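Local coordinates for Serine/threonine-protein kinase Tel1 (Chaetomium thermophilum, PDB 6SKY), which probably acts as a serine/threonine kinase of the ATM subfamily, binding ATP and activating checkpoint signalling after DNA damage, at residues A2677-Y2682 / F2717-Y2723. Numbering follows the deposited sequence.
Sequences AHERYY and FHPVMRY
The imidazole of H2678 is sandwiched between F2717 and V2720. The F2717 ring lies over one face, its plane tilted by 21° and the centroids 4.1 Å apart. V2720 brings its CG2 methyl to the other face as a CH-pi contact, 3.8 Å from the ring centroid and almost on the ring normal. A flat but polar ring suits this place: both faces are covered by apolar groups, yet NE2 still reaches D2803 by a hydrogen bond. The two methyls of V2720 go different ways: CG2 also touches CB of A2677, a side chain small enough to let the two segments approach closely, while CG1, anti to the carbonyl carbon, lies 3.5 Å from CE2 at the edge of the Y2682 ring.

Farther along, Y2681 and Y2723 stack face to face, planes only 6° apart and side chains running in opposite directions. Tyrosine gives this pair broad flat surfaces while the Y2681 hydroxyl, beside CB of Y2723, still hydrogen-bonds E2727. Y2682 likewise offers an apolar face to CB of H2718 and a phenol OH that accepts a bond from NH1 of R2722 (3.2 Å, 159°), in the guanidinium plane. NH2 of this long arginine donates a hydrogen bond to the backbone O of P2719 and forms a salt bridge with D2806, so both terminal nitrogens have partners.

This is structural packing inside the PI3/PI4-kinase domain, away from the nucleotide and magnesium sites, joining the C-terminal end of helix 2670-2681 to the loop entering helix 2722-2726. Helix 2802-2806 packs against that loop through P2719 and M2721, and Y2943 of the C-terminal FATC segment meets F2717 edge-to-face.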
loop_
_atom_site.group_PDB
_atom_site.type_symbol
_atom_site.label_atom_id
_atom_site.label_comp_id
_atom_site.label_asym_id
_atom_site.label_seq_id
_atom_site.Cartn_x
_atom_site.Cartn_y
_atom_site.Cartn_z
ATOM N N ALA A 2677 -3.097 45.565 -17.693
ATOM C CA ALA A 2677 -1.824 44.945 -18.018
ATOM C C ALA A 2677 -1.821 44.357 -19.414
ATOM O O ALA A 2677 -0.783 44.358 -20.082
ATOM C CB ALA A 2677 -1.497 43.869 -16.995
ATOM N N HIS A 2678 -2.964 43.862 -19.879
ATOM C CA HIS A 2678 -3.013 43.240 -21.194
ATOM C C HIS A 2678 -2.712 44.242 -22.289
ATOM O O HIS A 2678 -2.075 43.902 -23.289
ATOM C CB HIS A 2678 -4.375 42.599 -21.424
ATOM C CG HIS A 2678 -4.435 41.166 -21.020
ATOM N ND1 HIS A 2678 -3.812 40.170 -21.732
ATOM C CD2 HIS A 2678 -5.044 40.560 -19.979
ATOM C CE1 HIS A 2678 -4.038 39.011 -21.146
ATOM N NE2 HIS A 2678 -4.778 39.221 -20.077
ATOM N N GLU A 2679 -3.163 45.476 -22.131
ATOM C CA GLU A 2679 -2.871 46.495 -23.121
ATOM C C GLU A 2679 -1.562 47.214 -22.855
ATOM O O GLU A 2679 -1.014 47.828 -23.773
ATOM C CB GLU A 2679 -4.000 47.515 -23.178
ATOM C CG GLU A 2679 -4.152 48.307 -21.918
ATOM C CD GLU A 2679 -5.235 49.345 -22.030
ATOM O OE1 GLU A 2679 -5.823 49.458 -23.123
ATOM O OE2 GLU A 2679 -5.498 50.047 -21.032
ATOM N N ARG A 2680 -1.052 47.161 -21.628
ATOM C CA ARG A 2680 0.257 47.739 -21.366
ATOM C C ARG A 2680 1.370 46.882 -21.951
ATOM O O ARG A 2680 2.351 47.412 -22.476
ATOM C CB ARG A 2680 0.444 47.926 -19.868
ATOM C CG ARG A 2680 1.853 48.156 -19.450
ATOM C CD ARG A 2680 1.923 48.677 -18.048
ATOM N NE ARG A 2680 1.472 47.704 -17.069
ATOM C CZ ARG A 2680 0.388 47.847 -16.324
ATOM N NH1 ARG A 2680 0.057 46.917 -15.450
ATOM N NH2 ARG A 2680 -0.361 48.928 -16.448
ATOM N N TYR A 2681 1.237 45.560 -21.893
ATOM C CA TYR A 2681 2.313 44.703 -22.365
ATOM C C TYR A 2681 2.135 44.210 -23.789
ATOM O O TYR A 2681 3.119 43.787 -24.399
ATOM C CB TYR A 2681 2.483 43.497 -21.440
ATOM C CG TYR A 2681 2.926 43.887 -20.064
ATOM C CD1 TYR A 2681 4.231 44.242 -19.814
ATOM C CD2 TYR A 2681 2.038 43.914 -19.018
ATOM C CE1 TYR A 2681 4.632 44.605 -18.569
ATOM C CE2 TYR A 2681 2.434 44.278 -17.772
ATOM C CZ TYR A 2681 3.729 44.629 -17.552
ATOM O OH TYR A 2681 4.128 44.997 -16.295
ATOM N N TYR A 2682 0.928 44.249 -24.338
ATOM C CA TYR A 2682 0.676 43.843 -25.721
ATOM C C TYR A 2682 -0.229 44.864 -26.383
ATOM O O TYR A 2682 -1.442 44.667 -26.488
ATOM C CB TYR A 2682 0.048 42.454 -25.783
ATOM C CG TYR A 2682 0.926 41.352 -25.278
ATOM C CD1 TYR A 2682 1.867 40.768 -26.095
ATOM C CD2 TYR A 2682 0.803 40.879 -23.987
ATOM C CE1 TYR A 2682 2.665 39.759 -25.639
ATOM C CE2 TYR A 2682 1.596 39.870 -23.526
ATOM C CZ TYR A 2682 2.524 39.315 -24.357
ATOM O OH TYR A 2682 3.322 38.301 -23.903
ATOM N N PHE A 2717 -4.783 37.253 -27.822
ATOM C CA PHE A 2717 -4.864 37.667 -26.430
ATOM C C PHE A 2717 -3.864 36.809 -25.677
ATOM O O PHE A 2717 -4.057 35.598 -25.570
ATOM C CB PHE A 2717 -6.278 37.481 -25.897
ATOM C CG PHE A 2717 -6.664 38.444 -24.824
ATOM C CD1 PHE A 2717 -6.844 39.774 -25.105
ATOM C CD2 PHE A 2717 -6.889 38.011 -23.543
ATOM C CE1 PHE A 2717 -7.211 40.649 -24.126
ATOM C CE2 PHE A 2717 -7.261 38.888 -22.569
ATOM C CZ PHE A 2717 -7.422 40.205 -22.862
ATOM N N HIS A 2718 -2.800 37.414 -25.186
ATOM C CA HIS A 2718 -1.755 36.634 -24.554
ATOM C C HIS A 2718 -1.713 36.905 -23.063
ATOM O O HIS A 2718 -1.914 38.045 -22.648
ATOM C CB HIS A 2718 -0.386 36.956 -25.156
ATOM C CG HIS A 2718 -0.330 36.816 -26.641
ATOM N ND1 HIS A 2718 -0.626 37.853 -27.496
ATOM C CD2 HIS A 2718 -0.017 35.760 -27.425
ATOM C CE1 HIS A 2718 -0.496 37.442 -28.742
ATOM N NE2 HIS A 2718 -0.128 36.175 -28.727
ATOM N N PRO A 2719 -1.444 35.897 -22.241
ATOM C CA PRO A 2719 -1.446 36.106 -20.791
ATOM C C PRO A 2719 -0.330 37.025 -20.328
ATOM O O PRO A 2719 0.754 37.071 -20.909
ATOM C CB PRO A 2719 -1.260 34.693 -20.237
ATOM C CG PRO A 2719 -0.718 33.910 -21.349
ATOM C CD PRO A 2719 -1.264 34.484 -22.591
ATOM N N VAL A 2720 -0.608 37.763 -19.254
ATOM C CA VAL A 2720 0.330 38.737 -18.710
ATOM C C VAL A 2720 0.472 38.591 -17.204
ATOM O O VAL A 2720 0.995 39.486 -16.543
ATOM C CB VAL A 2720 -0.109 40.170 -19.041
ATOM C CG1 VAL A 2720 -0.135 40.389 -20.514
ATOM C CG2 VAL A 2720 -1.447 40.432 -18.446
ATOM N N MET A 2721 0.007 37.485 -16.639
ATOM C CA MET A 2721 -0.027 37.397 -15.186
ATOM C C MET A 2721 1.365 37.263 -14.593
ATOM O O MET A 2721 1.593 37.671 -13.450
ATOM C CB MET A 2721 -0.906 36.234 -14.762
ATOM C CG MET A 2721 -1.104 36.097 -13.281
ATOM S SD MET A 2721 -2.046 37.428 -12.567
ATOM C CE MET A 2721 -1.653 37.172 -10.851
ATOM N N ARG A 2722 2.314 36.734 -15.359
ATOM C CA ARG A 2722 3.665 36.563 -14.853
ATOM C C ARG A 2722 4.323 37.883 -14.504
ATOM O O ARG A 2722 5.316 37.892 -13.776
ATOM C CB ARG A 2722 4.515 35.830 -15.873
ATOM C CG ARG A 2722 4.867 36.652 -17.056
ATOM C CD ARG A 2722 5.434 35.787 -18.130
ATOM N NE ARG A 2722 5.647 36.524 -19.363
ATOM C CZ ARG A 2722 4.706 36.745 -20.266
ATOM N NH1 ARG A 2722 4.988 37.422 -21.361
ATOM N NH2 ARG A 2722 3.483 36.299 -20.068
ATOM N N TYR A 2723 3.795 38.994 -14.994
ATOM C CA TYR A 2723 4.350 40.288 -14.654
ATOM C C TYR A 2723 3.870 40.805 -13.316
ATOM O O TYR A 2723 4.546 41.651 -12.736
ATOM C CB TYR A 2723 4.016 41.298 -15.734
ATOM C CG TYR A 2723 4.750 41.035 -17.010
ATOM C CD1 TYR A 2723 4.098 40.539 -18.114
ATOM C CD2 TYR A 2723 6.103 41.265 -17.103
ATOM C CE1 TYR A 2723 4.764 40.296 -19.271
ATOM C CE2 TYR A 2723 6.778 41.023 -18.257
ATOM C CZ TYR A 2723 6.106 40.538 -19.338
ATOM O OH TYR A 2723 6.786 40.293 -20.501
#